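Local coordinates for protein alpha-rhamnosidase (Dictyoglomus thermophilum, PDB 6I60) that probably hydrolyses terminal non-reducing alpha-L-rhamnose residues of alpha-L-rhamnosides, at residues A[847-861]-A[871-884]. Numbering follows the deposited sequence.
Sequences IIFEPHPVGDLKYAK and VEINWQKTENIFSM
Lys858 O takes the backbone N-H of Lys877 at 2.9 Å, N-H...O angle 156°, with the CA-H of Gln876 as a second, weaker contact. This bond ties the open end of the antiparallel hairpin of strands 859-866 and 869-877, away from its turn, in the C-terminal beta-sandwich domain; strand 846-849 belongs to the facing sheet, and 850-858 crosses between the two layers. Farther along, Ala860 and Trp875 form a hydrogen-bonded pair whose two links are both weak. The Trp875 indole lies between its neighbouring strand and the connecting segment 850-858. Its CG sits between the backbone N and the carbonyl carbon (chi1 62°), folding the indole back over the neighbouring strand, with Ala860 N above one face. On the opposite face lie two prolines in CH-pi contact: Pro851 CB is 3.9 Å from the centroid of the five-membered ring, Pro853 CB 3.9 Å from that of the six-membered ring. Leu857 CB abuts the edge at CH2, and NE1 is hydrogen-bonded to Ile834 O. A leucine in place of Trp875 would probably leave both prolines without their aromatic face and Ile834 O without this donor. Beyond the indole, Pro853 CG meets Phe882 CE1 at 3.6 Å, while Met884 SD touches Pro851 CG. Toward the other end, Ile873 CD1 lies at the edge of the Phe849 ring, 3.6 Å from Phe849 CD1, and Ile847 CD1 meets Val871 CG2 tip to tip at 3.7 Å.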
ATOM      1  N   ILE A 847     -12.157  10.844 -17.951  1.00 53.99           N
ATOM      2  CA  ILE A 847     -11.331   9.688 -18.268  1.00 51.10           C
ATOM      3  C   ILE A 847     -10.855   9.813 -19.706  1.00 54.20           C
ATOM      4  O   ILE A 847     -11.631  10.176 -20.598  1.00 60.54           O
ATOM      5  CB  ILE A 847     -12.103   8.371 -18.053  1.00 54.03           C
ATOM      6  CG1 ILE A 847     -12.915   8.437 -16.758  1.00 47.65           C
ATOM      7  CG2 ILE A 847     -11.150   7.186 -18.035  1.00 48.90           C
ATOM      8  CD1 ILE A 847     -13.821   7.252 -16.554  1.00 47.24           C
ATOM      9  N   ILE A 848      -9.578   9.520 -19.930  1.00 56.71           N
ATOM     10  CA  ILE A 848      -8.977   9.549 -21.258  1.00 53.85           C
ATOM     11  C   ILE A 848      -8.765   8.106 -21.696  1.00 50.58           C
ATOM     12  O   ILE A 848      -7.957   7.379 -21.105  1.00 47.41           O
ATOM     13  CB  ILE A 848      -7.660  10.335 -21.276  1.00 49.49           C
ATOM     14  CG1 ILE A 848      -7.856  11.717 -20.654  1.00 56.99           C
ATOM     15  CG2 ILE A 848      -7.139  10.465 -22.696  1.00 54.22           C
ATOM     16  CD1 ILE A 848      -6.608  12.567 -20.655  1.00 56.72           C
ATOM     17  N   PHE A 849      -9.494   7.689 -22.729  1.00 54.80           N
ATOM     18  CA  PHE A 849      -9.370   6.348 -23.302  1.00 54.27           C
ATOM     19  C   PHE A 849      -8.509   6.463 -24.557  1.00 52.85           C
ATOM     20  O   PHE A 849      -9.012   6.670 -25.661  1.00 60.35           O
ATOM     21  CB  PHE A 849     -10.741   5.756 -23.614  1.00 50.88           C
ATOM     22  CG  PHE A 849     -11.617   5.573 -22.405  1.00 50.92           C
ATOM     23  CD1 PHE A 849     -11.486   4.451 -21.602  1.00 54.09           C
ATOM     24  CD2 PHE A 849     -12.579   6.515 -22.079  1.00 49.81           C
ATOM     25  CE1 PHE A 849     -12.292   4.277 -20.492  1.00 51.19           C
ATOM     26  CE2 PHE A 849     -13.388   6.346 -20.971  1.00 52.56           C
ATOM     27  CZ  PHE A 849     -13.245   5.224 -20.177  1.00 51.25           C
ATOM     28  N   GLU A 850      -7.193   6.325 -24.384  1.00 46.56           N
ATOM     29  CA  GLU A 850      -6.228   6.469 -25.475  1.00 52.43           C
ATOM     30  C   GLU A 850      -5.391   5.201 -25.580  1.00 55.98           C
ATOM     31  O   GLU A 850      -4.305   5.110 -24.984  1.00 58.17           O
ATOM     32  CB  GLU A 850      -5.341   7.692 -25.260  1.00 52.67           C
ATOM     33  CG  GLU A 850      -4.390   7.977 -26.405  1.00 47.54           C
ATOM     34  CD  GLU A 850      -3.362   9.029 -26.052  1.00 53.33           C
ATOM     35  OE1 GLU A 850      -3.762  10.178 -25.765  1.00 59.85           O
ATOM     36  OE2 GLU A 850      -2.157   8.706 -26.056  1.00 53.33           O
ATOM     37  N   PRO A 851      -5.846   4.203 -26.332  1.00 56.88           N
ATOM     38  CA  PRO A 851      -5.066   2.972 -26.479  1.00 51.16           C
ATOM     39  C   PRO A 851      -3.881   3.163 -27.409  1.00 48.53           C
ATOM     40  O   PRO A 851      -3.880   4.020 -28.296  1.00 55.65           O
ATOM     41  CB  PRO A 851      -6.078   1.985 -27.072  1.00 52.05           C
ATOM     42  CG  PRO A 851      -7.023   2.848 -27.834  1.00 56.53           C
ATOM     43  CD  PRO A 851      -7.113   4.153 -27.084  1.00 54.43           C
ATOM     44  N   HIS A 852      -2.856   2.342 -27.191  1.00 53.89           N
ATOM     45  CA  HIS A 852      -1.624   2.383 -27.976  1.00 51.54           C
ATOM     46  C   HIS A 852      -1.328   0.981 -28.491  1.00 50.99           C
ATOM     47  O   HIS A 852      -0.567   0.227 -27.869  1.00 55.98           O
ATOM     48  CB  HIS A 852      -0.458   2.925 -27.149  1.00 55.68           C
ATOM     49  CG  HIS A 852      -0.532   4.399 -26.897  1.00 59.52           C
ATOM     50  ND1 HIS A 852       0.410   5.283 -27.377  1.00 60.96           N
ATOM     51  CD2 HIS A 852      -1.438   5.144 -26.222  1.00 54.37           C
ATOM     52  CE1 HIS A 852       0.088   6.509 -27.005  1.00 56.28           C
ATOM     53  NE2 HIS A 852      -1.030   6.453 -26.305  1.00 54.54           N
ATOM     54  N   PRO A 853      -1.912   0.597 -29.626  1.00 53.82           N
ATOM     55  CA  PRO A 853      -1.632  -0.733 -30.182  1.00 50.90           C
ATOM     56  C   PRO A 853      -0.315  -0.765 -30.940  1.00 59.19           C
ATOM     57  O   PRO A 853      -0.274  -0.505 -32.147  1.00 68.08           O
ATOM     58  CB  PRO A 853      -2.828  -0.986 -31.108  1.00 48.14           C
ATOM     59  CG  PRO A 853      -3.361   0.378 -31.453  1.00 45.80           C
ATOM     60  CD  PRO A 853      -2.806   1.390 -30.485  1.00 44.96           C
ATOM     61  N   VAL A 854       0.769  -1.082 -30.239  1.00 55.99           N
ATOM     62  CA  VAL A 854       2.107  -1.036 -30.806  1.00 59.51           C
ATOM     63  C   VAL A 854       2.628  -2.459 -30.981  1.00 62.93           C
ATOM     64  O   VAL A 854       2.079  -3.419 -30.440  1.00 65.66           O
ATOM     65  CB  VAL A 854       3.066  -0.200 -29.940  1.00 55.66           C
ATOM     66  CG1 VAL A 854       2.794   1.280 -30.132  1.00 56.38           C
ATOM     67  CG2 VAL A 854       2.914  -0.585 -28.482  1.00 51.76           C
ATOM     68  N   GLY A 855       3.710  -2.584 -31.750  1.00 56.26           N
ATOM     69  CA  GLY A 855       4.348  -3.877 -31.938  1.00 48.36           C
ATOM     70  C   GLY A 855       3.417  -4.878 -32.590  1.00 52.48           C
ATOM     71  O   GLY A 855       2.697  -4.569 -33.546  1.00 58.20           O
ATOM     72  N   ASP A 856       3.430  -6.104 -32.064  1.00 54.20           N
ATOM     73  CA  ASP A 856       2.550  -7.171 -32.523  1.00 53.24           C
ATOM     74  C   ASP A 856       1.393  -7.415 -31.559  1.00 54.49           C
ATOM     75  O   ASP A 856       0.887  -8.538 -31.465  1.00 59.00           O
ATOM     76  CB  ASP A 856       3.345  -8.458 -32.739  1.00 53.89           C
ATOM     77  CG  ASP A 856       4.213  -8.816 -31.546  1.00 62.82           C
ATOM     78  OD1 ASP A 856       4.497  -7.919 -30.725  1.00 65.99           O
ATOM     79  OD2 ASP A 856       4.612  -9.994 -31.430  1.00 68.58           O
ATOM     80  N   LEU A 857       0.967  -6.381 -30.837  1.00 53.92           N
ATOM     81  CA  LEU A 857      -0.142  -6.524 -29.904  1.00 55.01           C
ATOM     82  C   LEU A 857      -1.454  -6.698 -30.657  1.00 56.76           C
ATOM     83  O   LEU A 857      -1.711  -6.023 -31.658  1.00 60.24           O
ATOM     84  CB  LEU A 857      -0.226  -5.305 -28.985  1.00 52.50           C
ATOM     85  CG  LEU A 857       0.837  -5.199 -27.891  1.00 50.14           C
ATOM     86  CD1 LEU A 857       0.600  -3.969 -27.028  1.00 53.76           C
ATOM     87  CD2 LEU A 857       0.863  -6.459 -27.042  1.00 44.31           C
ATOM     88  N   LYS A 858      -2.290  -7.612 -30.167  1.00 57.36           N
ATOM     89  CA  LYS A 858      -3.592  -7.874 -30.763  1.00 54.34           C
ATOM     90  C   LYS A 858      -4.757  -7.414 -29.903  1.00 54.18           C
ATOM     91  O   LYS A 858      -5.786  -7.011 -30.448  1.00 55.65           O
ATOM     92  CB  LYS A 858      -3.751  -9.370 -31.060  1.00 54.00           C
ATOM     93  CG  LYS A 858      -2.621  -9.965 -31.887  1.00 58.57           C
ATOM     94  CD  LYS A 858      -2.973 -11.359 -32.390  1.00 72.01           C
ATOM     95  CE  LYS A 858      -2.485 -12.438 -31.434  1.00 64.86           C
ATOM     96  NZ  LYS A 858      -1.059 -12.800 -31.680  1.00 68.81           N
ATOM     97  N   TYR A 859      -4.621  -7.458 -28.580  1.00 55.15           N
ATOM     98  CA  TYR A 859      -5.685  -7.029 -27.684  1.00 54.80           C
ATOM     99  C   TYR A 859      -5.075  -6.584 -26.363  1.00 52.36           C
ATOM    100  O   TYR A 859      -3.929  -6.911 -26.044  1.00 53.72           O
ATOM    101  CB  TYR A 859      -6.712  -8.148 -27.451  1.00 51.47           C
ATOM    102  CG  TYR A 859      -6.132  -9.395 -26.821  1.00 54.70           C
ATOM    103  CD1 TYR A 859      -6.001  -9.504 -25.443  1.00 57.90           C
ATOM    104  CD2 TYR A 859      -5.713 -10.464 -27.605  1.00 55.23           C
ATOM    105  CE1 TYR A 859      -5.466 -10.637 -24.862  1.00 58.54           C
ATOM    106  CE2 TYR A 859      -5.179 -11.606 -27.032  1.00 52.56           C
ATOM    107  CZ  TYR A 859      -5.060 -11.687 -25.659  1.00 55.95           C
ATOM    108  OH  TYR A 859      -4.531 -12.816 -25.077  1.00 57.68           O
ATOM    109  N   ALA A 860      -5.864  -5.837 -25.593  1.00 51.00           N
ATOM    110  CA  ALA A 860      -5.480  -5.401 -24.257  1.00 52.60           C
ATOM    111  C   ALA A 860      -6.709  -4.841 -23.559  1.00 52.37           C
ATOM    112  O   ALA A 860      -7.563  -4.227 -24.202  1.00 52.06           O
ATOM    113  CB  ALA A 860      -4.369  -4.343 -24.302  1.00 48.93           C
ATOM    114  N   LYS A 861      -6.792  -5.057 -22.248  1.00 50.92           N
ATOM    115  CA  LYS A 861      -7.919  -4.559 -21.473  1.00 48.95           C
ATOM    116  C   LYS A 861      -7.454  -4.172 -20.078  1.00 49.77           C
ATOM    117  O   LYS A 861      -6.654  -4.884 -19.464  1.00 57.23           O
ATOM    118  CB  LYS A 861      -9.043  -5.596 -21.364  1.00 46.68           C
ATOM    119  CG  LYS A 861      -9.996  -5.325 -20.205  1.00 51.20           C
ATOM    120  CD  LYS A 861     -10.769  -6.557 -19.794  1.00 56.12           C
ATOM    121  CE  LYS A 861     -12.045  -6.182 -19.057  1.00 62.77           C
ATOM    122  NZ  LYS A 861     -12.997  -7.327 -18.948  1.00 60.21           N
ATOM    123  N   VAL A 871     -14.467   1.456 -14.342  1.00 54.77           N
ATOM    124  CA  VAL A 871     -13.880   2.040 -15.542  1.00 52.29           C
ATOM    125  C   VAL A 871     -13.229   0.915 -16.335  1.00 55.25           C
ATOM    126  O   VAL A 871     -12.434   0.143 -15.785  1.00 55.92           O
ATOM    127  CB  VAL A 871     -12.852   3.135 -15.201  1.00 52.18           C
ATOM    128  CG1 VAL A 871     -12.246   3.712 -16.473  1.00 53.20           C
ATOM    129  CG2 VAL A 871     -13.495   4.232 -14.364  1.00 45.55           C
ATOM    130  N   GLU A 872     -13.563   0.819 -17.621  1.00 55.45           N
ATOM    131  CA  GLU A 872     -13.107  -0.292 -18.444  1.00 57.77           C
ATOM    132  C   GLU A 872     -12.690   0.206 -19.820  1.00 47.68           C
ATOM    133  O   GLU A 872     -13.277   1.143 -20.365  1.00 53.59           O
ATOM    134  CB  GLU A 872     -14.198  -1.363 -18.586  1.00 54.30           C
ATOM    135  CG  GLU A 872     -13.694  -2.705 -19.090  1.00 53.32           C
ATOM    136  CD  GLU A 872     -14.755  -3.784 -19.024  1.00 63.99           C
ATOM    137  OE1 GLU A 872     -14.929  -4.382 -17.940  1.00 61.43           O
ATOM    138  OE2 GLU A 872     -15.415  -4.035 -20.055  1.00 77.44           O
ATOM    139  N   ILE A 873     -11.664  -0.437 -20.376  1.00 53.13           N
ATOM    140  CA  ILE A 873     -11.219  -0.190 -21.744  1.00 53.55           C
ATOM    141  C   ILE A 873     -10.862  -1.528 -22.380  1.00 51.03           C
ATOM    142  O   ILE A 873     -10.214  -2.370 -21.752  1.00 48.84           O
ATOM    143  CB  ILE A 873     -10.022   0.782 -21.801  1.00 53.20           C
ATOM    144  CG1 ILE A 873      -9.612   1.041 -23.253  1.00 52.87           C
ATOM    145  CG2 ILE A 873      -8.844   0.255 -20.988  1.00 44.12           C
ATOM    146  CD1 ILE A 873      -9.194   2.469 -23.526  1.00 54.50           C
ATOM    147  N   ASN A 874     -11.313  -1.733 -23.615  1.00 56.38           N
ATOM    148  CA  ASN A 874     -11.003  -2.929 -24.386  1.00 51.01           C
ATOM    149  C   ASN A 874     -10.741  -2.516 -25.822  1.00 53.29           C
ATOM    150  O   ASN A 874     -11.453  -1.664 -26.361  1.00 55.88           O
ATOM    151  CB  ASN A 874     -12.147  -3.953 -24.358  1.00 52.52           C
ATOM    152  CG  ASN A 874     -12.650  -4.241 -22.958  1.00 55.49           C
ATOM    153  OD1 ASN A 874     -12.267  -5.234 -22.345  1.00 57.47           O
ATOM    154  ND2 ASN A 874     -13.529  -3.382 -22.454  1.00 56.13           N
ATOM    155  N   TRP A 875      -9.728  -3.115 -26.444  1.00 54.98           N
ATOM    156  CA  TRP A 875      -9.465  -2.846 -27.850  1.00 58.85           C
ATOM    157  C   TRP A 875      -8.886  -4.083 -28.516  1.00 59.78           C
ATOM    158  O   TRP A 875      -8.123  -4.834 -27.901  1.00 56.99           O
ATOM    159  CB  TRP A 875      -8.525  -1.644 -28.036  1.00 55.52           C
ATOM    160  CG  TRP A 875      -7.151  -1.803 -27.450  1.00 55.19           C
ATOM    161  CD1 TRP A 875      -6.721  -1.350 -26.237  1.00 54.10           C
ATOM    162  CD2 TRP A 875      -6.020  -2.434 -28.065  1.00 57.54           C
ATOM    163  NE1 TRP A 875      -5.398  -1.668 -26.054  1.00 56.54           N
ATOM    164  CE2 TRP A 875      -4.944  -2.334 -27.162  1.00 57.24           C
ATOM    165  CE3 TRP A 875      -5.815  -3.079 -29.290  1.00 57.54           C
ATOM    166  CZ2 TRP A 875      -3.681  -2.855 -27.443  1.00 60.05           C
ATOM    167  CZ3 TRP A 875      -4.563  -3.597 -29.567  1.00 53.65           C
ATOM    168  CH2 TRP A 875      -3.510  -3.480 -28.648  1.00 58.57           C
ATOM    169  N   GLN A 876      -9.267  -4.290 -29.777  1.00 60.31           N
ATOM    170  CA  GLN A 876      -8.761  -5.371 -30.609  1.00 57.61           C
ATOM    171  C   GLN A 876      -8.258  -4.784 -31.918  1.00 60.34           C
ATOM    172  O   GLN A 876      -8.867  -3.859 -32.465  1.00 63.27           O
ATOM    173  CB  GLN A 876      -9.841  -6.418 -30.897  1.00 57.45           C
ATOM    174  CG  GLN A 876      -9.917  -7.543 -29.883  1.00 60.50           C
ATOM    175  CD  GLN A 876     -11.183  -8.365 -30.034  1.00 72.84           C
ATOM    176  OE1 GLN A 876     -11.980  -8.479 -29.099  1.00 70.28           O
ATOM    177  NE2 GLN A 876     -11.378  -8.941 -31.216  1.00 61.89           N
ATOM    178  N   LYS A 877      -7.151  -5.325 -32.422  1.00 63.32           N
ATOM    179  CA  LYS A 877      -6.524  -4.836 -33.645  1.00 62.52           C
ATOM    180  C   LYS A 877      -6.391  -5.989 -34.629  1.00 63.32           C
ATOM    181  O   LYS A 877      -5.639  -6.939 -34.384  1.00 70.10           O
ATOM    182  CB  LYS A 877      -5.161  -4.209 -33.352  1.00 58.09           C
ATOM    183  CG  LYS A 877      -4.530  -3.506 -34.548  1.00 52.48           C
ATOM    184  CD  LYS A 877      -3.051  -3.237 -34.313  1.00 55.74           C
ATOM    185  CE  LYS A 877      -2.373  -2.701 -35.566  1.00 60.64           C
ATOM    186  NZ  LYS A 877      -2.193  -3.758 -36.602  1.00 64.35           N
ATOM    187  N   THR A 878      -7.125  -5.909 -35.733  1.00 66.49           N
ATOM    188  CA  THR A 878      -6.977  -6.808 -36.864  1.00 67.69           C
ATOM    189  C   THR A 878      -6.484  -6.014 -38.071  1.00 75.37           C
ATOM    190  O   THR A 878      -6.193  -4.817 -37.980  1.00 77.29           O
ATOM    191  CB  THR A 878      -8.295  -7.524 -37.169  1.00 67.53           C
ATOM    192  OG1 THR A 878      -9.281  -6.568 -37.577  1.00 68.27           O
ATOM    193  CG2 THR A 878      -8.795  -8.265 -35.938  1.00 64.08           C
ATOM    194  N   GLU A 879      -6.389  -6.692 -39.215  1.00 79.10           N
ATOM    195  CA  GLU A 879      -5.910  -6.030 -40.422  1.00 80.73           C
ATOM    196  C   GLU A 879      -6.905  -5.012 -40.962  1.00 77.83           C
ATOM    197  O   GLU A 879      -6.501  -4.087 -41.674  1.00 73.10           O
ATOM    198  CB  GLU A 879      -5.589  -7.066 -41.501  1.00 82.70           C
ATOM    199  CG  GLU A 879      -4.119  -7.446 -41.576  1.00 86.65           C
ATOM    200  CD  GLU A 879      -3.795  -8.680 -40.758  1.00 99.47           C
ATOM    201  OE1 GLU A 879      -2.899  -9.448 -41.169  1.00101.40           O
ATOM    202  OE2 GLU A 879      -4.435  -8.882 -39.703  1.00 96.13           O
ATOM    203  N   ASN A 880      -8.188  -5.152 -40.635  1.00 78.55           N
ATOM    204  CA  ASN A 880      -9.220  -4.263 -41.151  1.00 73.17           C
ATOM    205  C   ASN A 880      -9.916  -3.465 -40.060  1.00 74.18           C
ATOM    206  O   ASN A 880     -10.070  -2.247 -40.199  1.00 74.29           O
ATOM    207  CB  ASN A 880     -10.253  -5.069 -41.957  1.00 79.01           C
ATOM    208  CG  ASN A 880     -10.591  -6.400 -41.310  1.00 87.27           C
ATOM    209  OD1 ASN A 880      -9.868  -6.883 -40.437  1.00 85.07           O
ATOM    210  ND2 ASN A 880     -11.696  -7.003 -41.738  1.00 82.32           N
ATOM    211  N   ILE A 881     -10.332  -4.105 -38.971  1.00 74.85           N
ATOM    212  CA  ILE A 881     -11.151  -3.466 -37.944  1.00 71.97           C
ATOM    213  C   ILE A 881     -10.315  -3.250 -36.691  1.00 62.43           C
ATOM    214  O   ILE A 881      -9.613  -4.163 -36.240  1.00 69.30           O
ATOM    215  CB  ILE A 881     -12.401  -4.304 -37.622  1.00 73.05           C
ATOM    216  CG1 ILE A 881     -13.103  -4.735 -38.911  1.00 64.66           C
ATOM    217  CG2 ILE A 881     -13.346  -3.525 -36.718  1.00 70.26           C
ATOM    218  CD1 ILE A 881     -13.372  -6.215 -38.994  1.00 71.18           C
ATOM    219  N   PHE A 882     -10.396  -2.048 -36.127  1.00 63.09           N
ATOM    220  CA  PHE A 882      -9.855  -1.751 -34.803  1.00 64.66           C
ATOM    221  C   PHE A 882     -11.034  -1.529 -33.864  1.00 62.94           C
ATOM    222  O   PHE A 882     -11.716  -0.502 -33.949  1.00 60.43           O
ATOM    223  CB  PHE A 882      -8.936  -0.532 -34.831  1.00 61.74           C
ATOM    224  CG  PHE A 882      -8.307  -0.222 -33.500  1.00 63.91           C
ATOM    225  CD1 PHE A 882      -7.333  -1.053 -32.968  1.00 63.47           C
ATOM    226  CD2 PHE A 882      -8.699   0.892 -32.773  1.00 59.69           C
ATOM    227  CE1 PHE A 882      -6.757  -0.776 -31.741  1.00 57.50           C
ATOM    228  CE2 PHE A 882      -8.126   1.174 -31.546  1.00 56.36           C
ATOM    229  CZ  PHE A 882      -7.155   0.339 -31.028  1.00 56.04           C
ATOM    230  N   SER A 883     -11.279  -2.491 -32.981  1.00 65.35           N
ATOM    231  CA  SER A 883     -12.404  -2.423 -32.061  1.00 64.40           C
ATOM    232  C   SER A 883     -12.013  -1.678 -30.788  1.00 58.46           C
ATOM    233  O   SER A 883     -10.838  -1.584 -30.428  1.00 59.14           O
ATOM    234  CB  SER A 883     -12.902  -3.827 -31.712  1.00 63.53           C
ATOM    235  OG  SER A 883     -13.402  -4.496 -32.857  1.00 68.25           O
ATOM    236  N   MET A 884     -13.025  -1.146 -30.106  1.00 54.10           N
ATOM    237  CA  MET A 884     -12.807  -0.459 -28.839  1.00 54.11           C
ATOM    238  C   MET A 884     -14.112  -0.420 -28.061  1.00 57.92           C
ATOM    239  O   MET A 884     -15.131   0.043 -28.583  1.00 58.63           O
ATOM    240  CB  MET A 884     -12.274   0.959 -29.062  1.00 56.82           C
ATOM    241  CG  MET A 884     -11.463   1.493 -27.897  1.00 57.23           C
ATOM    242  SD  MET A 884     -10.858   3.165 -28.182  1.00 74.09           S
ATOM    243  CE  MET A 884     -10.586   3.129 -29.948  1.00 51.25           C
TER